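Local coordinates for protein 2-dehydro-3-deoxy-D-arabinonate dehydratase (Sulfolobus solfataricus, PDB 2Q18) that dehydrates 2-dehydro-3-deoxy-D-arabinonate to 2,5-dioxopentanoate with magnesium or calcium as cofactor, as part of a pentose oxidation pathway, at residues Glu145-Leu150 / Gly249-Thr254; Glu75-Gly80 / Ile115-Thr120; Leu157-Met162 / Val195-Ile200. One frame throughout, in Å; residues are numbered along the deposited sequence.

Interaction 1 of 3, residues Glu145-Leu150 / Gly249-Thr254; sequences ELAVVL and GTILTT
The carboxylate of Glu145 is met at OE2 by the hydroxyl of Thr253, which approaches on the anti side, 29° out of the carboxylate plane. OG1 of Thr253 gives its proton to Glu145 OE2 at 2.5 Å, a short bond, and the backbone N of Gly255 is a second donor to the same oxygen. The flat peptide group of Leu146 is gripped twice by one residue: Thr254 N reaches Leu146 O at 3.0 Å almost in line with the C=O bond, while Thr254 OG1 comes to Leu146 O at 2.6 Å, tilted 33° from the carbonyl plane. Both groups belong to an antiparallel strand pair of the FAH-family fold, whose axes run at 154°. Glu145 is a magnesium ligand, as are Glu143 and Asp164, so the Thr253 hydroxyl probably acts as a second-shell group that helps to orient the carboxylate.

Beyond this end, Val148 and Leu252 form a hydrogen-bonded pair, with Val148 N to Leu252 O at 2.8 Å and Leu252 N to Val148 O at 2.9 Å. Their side chains lie side by side; Leu252 and Leu150 pack on Ile237 of helix 233-241, Val148 on Tyr159. On the opposite face Ala147 CB rests 3.8 Å from Ile251 CG2, the branch anti to the backbone N, and Met162 of strand 156-167 covers Ile251 and Thr253.

At the far end Gly249 and Thr250 both oppose Leu150, a G1 bulge. Gly249 N donates to Leu150 O at 2.7 Å, and its backbone angles would jam a CB against the preceding carbonyl. Back at the metal end, one water accepts from Leu146 N and donates to Thr254 OG1, the latter 2.8 Å from the water oxygen.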
# COMPACT_ATOMS: atom_id res chain seq x y z
N GLU A 145 16.63 -32.56 6.38
CA GLU A 145 17.03 -31.88 7.61
C GLU A 145 15.84 -31.39 8.42
O GLU A 145 14.79 -31.06 7.87
CB GLU A 145 17.94 -30.68 7.28
CG GLU A 145 18.93 -30.93 6.14
CD GLU A 145 20.07 -29.93 6.09
OE1 GLU A 145 21.08 -30.24 5.42
OE2 GLU A 145 19.97 -28.84 6.70
N LEU A 146 16.02 -31.36 9.74
CA LEU A 146 15.15 -30.60 10.61
C LEU A 146 15.53 -29.13 10.47
O LEU A 146 16.72 -28.79 10.46
CB LEU A 146 15.31 -31.06 12.07
CG LEU A 146 14.39 -30.41 13.11
CD1 LEU A 146 12.94 -30.84 12.90
CD2 LEU A 146 14.85 -30.74 14.52
N ALA A 147 14.53 -28.27 10.32
CA ALA A 147 14.77 -26.83 10.23
C ALA A 147 13.94 -26.10 11.27
O ALA A 147 12.87 -26.58 11.67
CB ALA A 147 14.45 -26.33 8.83
N VAL A 148 14.43 -24.95 11.72
CA VAL A 148 13.71 -24.12 12.69
C VAL A 148 13.32 -22.77 12.10
O VAL A 148 14.09 -22.17 11.33
CB VAL A 148 14.53 -23.90 14.00
CG1 VAL A 148 14.57 -25.17 14.84
CG2 VAL A 148 15.94 -23.39 13.71
N VAL A 149 12.13 -22.31 12.45
CA VAL A 149 11.69 -20.95 12.12
C VAL A 149 12.05 -20.06 13.32
O VAL A 149 11.77 -20.41 14.46
CB VAL A 149 10.17 -20.88 11.81
CG1 VAL A 149 9.77 -19.47 11.39
CG2 VAL A 149 9.78 -21.89 10.72
N LEU A 150 12.66 -18.91 13.03
CA LEU A 150 13.23 -18.04 14.05
C LEU A 150 12.62 -16.64 14.04
O LEU A 150 12.26 -16.12 12.98
CB LEU A 150 14.73 -17.90 13.80
CG LEU A 150 15.80 -18.80 14.44
CD1 LEU A 150 15.28 -20.12 15.01
CD2 LEU A 150 16.95 -19.01 13.45
N GLY A 249 10.82 -14.90 11.01
CA GLY A 249 10.44 -15.91 10.01
C GLY A 249 11.63 -16.50 9.26
O GLY A 249 11.44 -17.33 8.35
N THR A 250 12.84 -16.08 9.63
CA THR A 250 14.06 -16.68 9.10
C THR A 250 14.05 -18.18 9.39
O THR A 250 13.66 -18.62 10.48
CB THR A 250 15.33 -16.05 9.73
OG1 THR A 250 15.43 -14.69 9.32
CG2 THR A 250 16.60 -16.79 9.30
N ILE A 251 14.48 -18.97 8.40
CA ILE A 251 14.62 -20.41 8.61
C ILE A 251 16.09 -20.81 8.67
O ILE A 251 16.89 -20.41 7.82
CB ILE A 251 13.86 -21.24 7.54
CG1 ILE A 251 12.35 -21.02 7.69
CG2 ILE A 251 14.19 -22.73 7.67
CD1 ILE A 251 11.51 -21.67 6.58
N LEU A 252 16.43 -21.58 9.69
CA LEU A 252 17.75 -22.20 9.79
C LEU A 252 17.60 -23.71 9.69
O LEU A 252 16.90 -24.33 10.50
CB LEU A 252 18.45 -21.82 11.10
CG LEU A 252 19.74 -22.57 11.45
CD1 LEU A 252 20.88 -22.23 10.49
CD2 LEU A 252 20.15 -22.28 12.89
N THR A 253 18.25 -24.29 8.70
CA THR A 253 18.24 -25.74 8.52
C THR A 253 19.50 -26.35 9.15
O THR A 253 20.61 -25.83 8.98
CB THR A 253 17.99 -26.15 7.04
OG1 THR A 253 17.83 -27.57 6.96
CG2 THR A 253 19.10 -25.68 6.11
N THR A 254 19.32 -27.43 9.89
CA THR A 254 20.31 -27.84 10.90
C THR A 254 21.32 -28.93 10.51
O THR A 254 21.94 -29.55 11.38
CB THR A 254 19.61 -28.22 12.22
OG1 THR A 254 18.77 -29.36 12.01
CG2 THR A 254 18.76 -27.06 12.74
O HOH W 1 18.96 -31.89 10.73

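Interaction 2 of 3, residues Glu75-Gly80 / Ile115-Thr120; sequences EVWGSG and IFFKAT
Trp77 and Phe117 meet at a right angle, the edge of the phenylalanine turned into the indole face in a T-shaped stack with planes at 89° and Phe117 CD2 3.7 Å from Trp77 CE2. With CG anti to the carbonyl carbon (chi1 -69°), the indole also lies against Ile115, its CE3 3.7 Å from Ile115 CG2, and Trp77 NE1 donates nearly straight to Glu75 OE1 at 2.9 Å. Nearby, Gly78 CA sits over the Phe116 ring, 3.9 Å from its centroid; a CB on Gly78 would clash with Phe116 CZ. A classic bulge lets Lys118 N and Ala119 N both bond Val76 O, at 2.7 and 3.1 Å. With an alanine at Trp77 the Phe117 edge would probably lose the face it packs on and Glu75 OE1 its indole donor.

Packing thins at the ends, where Thr120 and Gly80 are partly exposed and Gly80 adjoins a bound phosphate. Beyond the chain, Phe117 stacks on Phe117 of the second subunit, and Glu75 OE2 salt-bridges Arg123 of that subunit. The Lys118 ammonium, held by the carbonyls of Lys182 and Cys187, pairs with magnesium ligand Asp164, which suggests that Lys118 may help balance the negative charge of the metal-binding carboxylates.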
# COMPACT_ATOMS: atom_id res chain seq x y z
N GLU A 75 14.76 -14.94 4.95
CA GLU A 75 16.09 -15.49 4.73
C GLU A 75 16.10 -16.96 5.09
O GLU A 75 15.39 -17.38 6.01
CB GLU A 75 17.15 -14.75 5.56
CG GLU A 75 17.29 -13.28 5.19
CD GLU A 75 18.36 -12.54 6.00
OE1 GLU A 75 19.12 -13.18 6.76
OE2 GLU A 75 18.43 -11.30 5.85
N VAL A 76 16.89 -17.74 4.36
CA VAL A 76 17.13 -19.14 4.71
C VAL A 76 18.62 -19.37 4.85
O VAL A 76 19.40 -19.05 3.94
CB VAL A 76 16.52 -20.14 3.69
CG1 VAL A 76 16.74 -21.57 4.17
CG2 VAL A 76 15.03 -19.88 3.48
N TRP A 77 19.01 -19.91 5.99
CA TRP A 77 20.41 -20.21 6.28
C TRP A 77 20.54 -21.70 6.60
O TRP A 77 19.58 -22.35 7.01
CB TRP A 77 20.89 -19.39 7.48
CG TRP A 77 21.02 -17.91 7.21
CD1 TRP A 77 20.00 -17.00 7.16
CD2 TRP A 77 22.23 -17.17 7.00
NE1 TRP A 77 20.50 -15.74 6.92
CE2 TRP A 77 21.87 -15.82 6.82
CE3 TRP A 77 23.59 -17.53 6.96
CZ2 TRP A 77 22.82 -14.81 6.59
CZ3 TRP A 77 24.53 -16.53 6.72
CH2 TRP A 77 24.14 -15.19 6.55
N GLY A 78 21.74 -22.23 6.41
CA GLY A 78 22.00 -23.62 6.71
C GLY A 78 23.22 -23.83 7.57
O GLY A 78 24.12 -22.99 7.61
N SER A 79 23.22 -24.94 8.29
CA SER A 79 24.40 -25.43 8.97
C SER A 79 24.71 -26.81 8.39
O SER A 79 23.83 -27.48 7.85
CB SER A 79 24.17 -25.50 10.47
OG SER A 79 25.40 -25.44 11.18
N GLY A 80 25.97 -27.21 8.47
CA GLY A 80 26.38 -28.53 8.01
C GLY A 80 27.38 -29.13 8.97
O GLY A 80 27.88 -28.44 9.87
N ILE A 115 28.21 -22.18 8.98
CA ILE A 115 26.96 -21.46 8.75
C ILE A 115 27.04 -20.85 7.35
O ILE A 115 28.02 -20.18 7.02
CB ILE A 115 26.75 -20.31 9.79
CG1 ILE A 115 26.59 -20.85 11.22
CG2 ILE A 115 25.59 -19.38 9.40
CD1 ILE A 115 25.31 -21.65 11.49
N PHE A 116 26.03 -21.10 6.52
CA PHE A 116 26.00 -20.54 5.17
C PHE A 116 24.62 -19.99 4.81
O PHE A 116 23.61 -20.41 5.37
CB PHE A 116 26.46 -21.57 4.13
CG PHE A 116 25.64 -22.84 4.11
CD1 PHE A 116 24.53 -22.96 3.27
CD2 PHE A 116 25.99 -23.93 4.91
CE1 PHE A 116 23.76 -24.13 3.26
CE2 PHE A 116 25.23 -25.11 4.90
CZ PHE A 116 24.12 -25.20 4.07
N PHE A 117 24.58 -19.03 3.89
CA PHE A 117 23.32 -18.53 3.36
C PHE A 117 22.80 -19.51 2.32
O PHE A 117 23.54 -19.90 1.40
CB PHE A 117 23.51 -17.14 2.74
CG PHE A 117 22.22 -16.49 2.28
CD1 PHE A 117 21.82 -16.56 0.95
CD2 PHE A 117 21.41 -15.81 3.19
CE1 PHE A 117 20.62 -15.97 0.52
CE2 PHE A 117 20.21 -15.22 2.78
CZ PHE A 117 19.82 -15.30 1.44
N LYS A 118 21.54 -19.91 2.45
CA LYS A 118 20.96 -20.95 1.60
C LYS A 118 20.03 -20.42 0.51
O LYS A 118 20.19 -20.75 -0.66
CB LYS A 118 20.26 -22.01 2.45
CG LYS A 118 19.46 -23.07 1.67
CD LYS A 118 20.34 -23.86 0.69
CE LYS A 118 19.48 -24.75 -0.21
NZ LYS A 118 20.32 -25.52 -1.18
N ALA A 119 19.05 -19.60 0.90
CA ALA A 119 18.05 -19.14 -0.05
C ALA A 119 17.33 -17.86 0.36
O ALA A 119 17.22 -17.54 1.54
CB ALA A 119 17.01 -20.26 -0.32
N THR A 120 16.86 -17.15 -0.66
CA THR A 120 15.83 -16.13 -0.51
C THR A 120 14.48 -16.84 -0.69
O THR A 120 14.46 -17.97 -1.20
CB THR A 120 16.01 -15.04 -1.58
OG1 THR A 120 16.11 -15.67 -2.87
CG2 THR A 120 17.27 -14.22 -1.31

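Interaction 3 of 3, residues Leu157-Met162 / Val195-Ile200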
# COMPACT_ATOMS: atom_id res chain seq x y z
N LEU A 157 10.49 -20.38 16.80
CA LEU A 157 9.04 -20.21 16.67
C LEU A 157 8.35 -21.49 16.22
O LEU A 157 7.12 -21.62 16.35
CB LEU A 157 8.72 -19.09 15.69
CG LEU A 157 9.24 -17.69 15.99
CD1 LEU A 157 8.96 -16.76 14.82
CD2 LEU A 157 8.64 -17.15 17.28
N GLY A 158 9.12 -22.43 15.69
CA GLY A 158 8.58 -23.70 15.24
C GLY A 158 9.56 -24.53 14.46
O GLY A 158 10.69 -24.09 14.21
N TYR A 159 9.12 -25.73 14.07
CA TYR A 159 9.95 -26.69 13.34
C TYR A 159 9.30 -27.09 12.03
O TYR A 159 8.07 -27.10 11.92
CB TYR A 159 10.19 -27.95 14.17
CG TYR A 159 10.92 -27.73 15.47
CD1 TYR A 159 12.30 -27.91 15.56
CD2 TYR A 159 10.24 -27.33 16.62
CE1 TYR A 159 12.99 -27.70 16.75
CE2 TYR A 159 10.91 -27.11 17.83
CZ TYR A 159 12.28 -27.30 17.88
OH TYR A 159 12.96 -27.09 19.06
N THR A 160 10.12 -27.44 11.05
CA THR A 160 9.65 -27.87 9.75
C THR A 160 10.67 -28.83 9.12
O THR A 160 11.78 -29.00 9.64
CB THR A 160 9.33 -26.65 8.82
OG1 THR A 160 8.51 -27.07 7.73
CG2 THR A 160 10.60 -25.98 8.30
N ILE A 161 10.29 -29.46 8.02
CA ILE A 161 11.21 -30.29 7.24
C ILE A 161 11.80 -29.41 6.15
O ILE A 161 11.07 -28.67 5.50
CB ILE A 161 10.46 -31.47 6.56
CG1 ILE A 161 9.66 -32.28 7.58
CG2 ILE A 161 11.45 -32.35 5.77
CD1 ILE A 161 8.59 -33.18 6.96
N MET A 162 13.11 -29.48 5.95
CA MET A 162 13.72 -28.78 4.82
C MET A 162 14.58 -29.71 3.99
O MET A 162 15.28 -30.57 4.54
CB MET A 162 14.53 -27.54 5.26
CG MET A 162 15.17 -26.73 4.09
SD MET A 162 15.70 -25.03 4.52
CE MET A 162 14.11 -24.20 4.48
N VAL A 195 5.38 -26.65 12.59
CA VAL A 195 4.79 -27.04 13.86
C VAL A 195 5.32 -26.13 14.96
O VAL A 195 6.51 -25.81 14.99
CB VAL A 195 5.01 -28.55 14.20
CG1 VAL A 195 4.59 -29.43 13.02
CG2 VAL A 195 6.46 -28.83 14.60
N THR A 196 4.43 -25.69 15.85
CA THR A 196 4.84 -24.86 16.97
C THR A 196 5.72 -25.68 17.91
O THR A 196 5.68 -26.91 17.90
CB THR A 196 3.64 -24.26 17.72
OG1 THR A 196 2.73 -25.31 18.10
CG2 THR A 196 2.91 -23.27 16.83
N SER A 197 6.53 -24.98 18.70
CA SER A 197 7.54 -25.60 19.55
C SER A 197 6.98 -26.65 20.52
O SER A 197 7.64 -27.65 20.80
CB SER A 197 8.31 -24.52 20.31
OG SER A 197 9.50 -25.05 20.86
N ASP A 198 5.75 -26.42 20.99
CA ASP A 198 5.08 -27.35 21.91
C ASP A 198 4.61 -28.66 21.25
O ASP A 198 4.18 -29.59 21.93
CB ASP A 198 3.92 -26.66 22.64
CG ASP A 198 2.85 -26.12 21.69
OD1 ASP A 198 1.87 -25.52 22.19
OD2 ASP A 198 2.97 -26.29 20.46
N GLU A 199 4.68 -28.72 19.92
CA GLU A 199 4.34 -29.94 19.18
C GLU A 199 5.51 -30.92 19.17
O GLU A 199 5.33 -32.10 18.85
CB GLU A 199 3.91 -29.61 17.75
CG GLU A 199 2.65 -28.74 17.63
CD GLU A 199 1.34 -29.53 17.75
OE1 GLU A 199 1.38 -30.78 17.85
OE2 GLU A 199 0.27 -28.89 17.74
N ILE A 200 6.70 -30.43 19.51
CA ILE A 200 7.90 -31.27 19.57
C ILE A 200 8.53 -31.21 20.97
O ILE A 200 9.25 -30.25 21.31
CB ILE A 200 8.92 -30.91 18.45
CG1 ILE A 200 8.32 -31.23 17.08
CG2 ILE A 200 10.24 -31.65 18.65
CD1 ILE A 200 9.26 -31.06 15.91
O HOH W 2 6.03 -22.12 19.47
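Tyr159 and Val195 face each other as an antiparallel hydrogen-bonded pair that joins neighbouring strands of the FAH-family fold: Tyr159 N donates to Val195 O at 2.8 Å, and Val195 N returns a bond to Tyr159 O, also at 2.8 Å. The tyrosine side chain carries most of the remaining contact. Its CG is anti to the carbonyl carbon (chi1 -61°), which turns the ring toward the 195-200 segment. There the Ile200 CD1 methyl lies 3.7 Å from Tyr159 CB and is equally close to CG, the two side chains crossing at a slant. Val195 CG2 approaches the same Tyr159 CB at 3.9 Å, and Ser197 OG sits at the ring edge, 3.9 Å from Tyr159 CE2. Gly158, just before, has its CA only 3.0 Å from Val195 O; a CB in its place would clash with that oxygen, so the close approach depends on glycine.

The second segment is shaped by its own turn and tied down by outside partners. After Val195 the chain enters a 3-10 segment, 197-199, in which Glu199 N bonds Thr196 O. Ahead of it Thr196 OG1 donates to Asp198 OD2 at 2.6 Å, meeting the carboxylate on its syn side. Asp198 OD1 is taken up by Lys41 and Tyr37, and Met1 N binds both Thr196 OG1 and Glu199 OE2, tying the turn to the chain start. A water accepting from Ser197 N makes a weak link to Leu157 O.

On the strand side, Leu157 and Gly158 both oppose Val149 in a classic bulge, and Tyr159 packs on Leu146 and Val148 of strand 140-150 and on Pro203. With Val149 paired on one side and Val195 on the other, strand 156-167 runs between strands 140-150 and 188-195, while Leu157 and Thr196 pack on helix 30-40.

How the interactions relate
Strand neighbours connect all three contacts. Strand 250-253 of interaction 1 runs parallel to strand 76-80 of interaction 2, with Ile251 O 2.8 Å from Trp77 N. On its other side, strand 140-150 pairs with strand 156-167 of interaction 3. The centre of interaction 1 therefore lies about 9 Å from each of the other two, which are about 18 Å apart; Met162 nevertheless touches Val76. Along the chain interaction 2 closes first, and interaction 3 falls between the two segments of interaction 1. The consecutive strands 140-150 and 156-167 bring the magnesium ligands Glu145 and Asp164 together, Lys118 of strand 114-119 salt-bridges Asp164, and interaction 2 also reaches the second subunit of the tetramer.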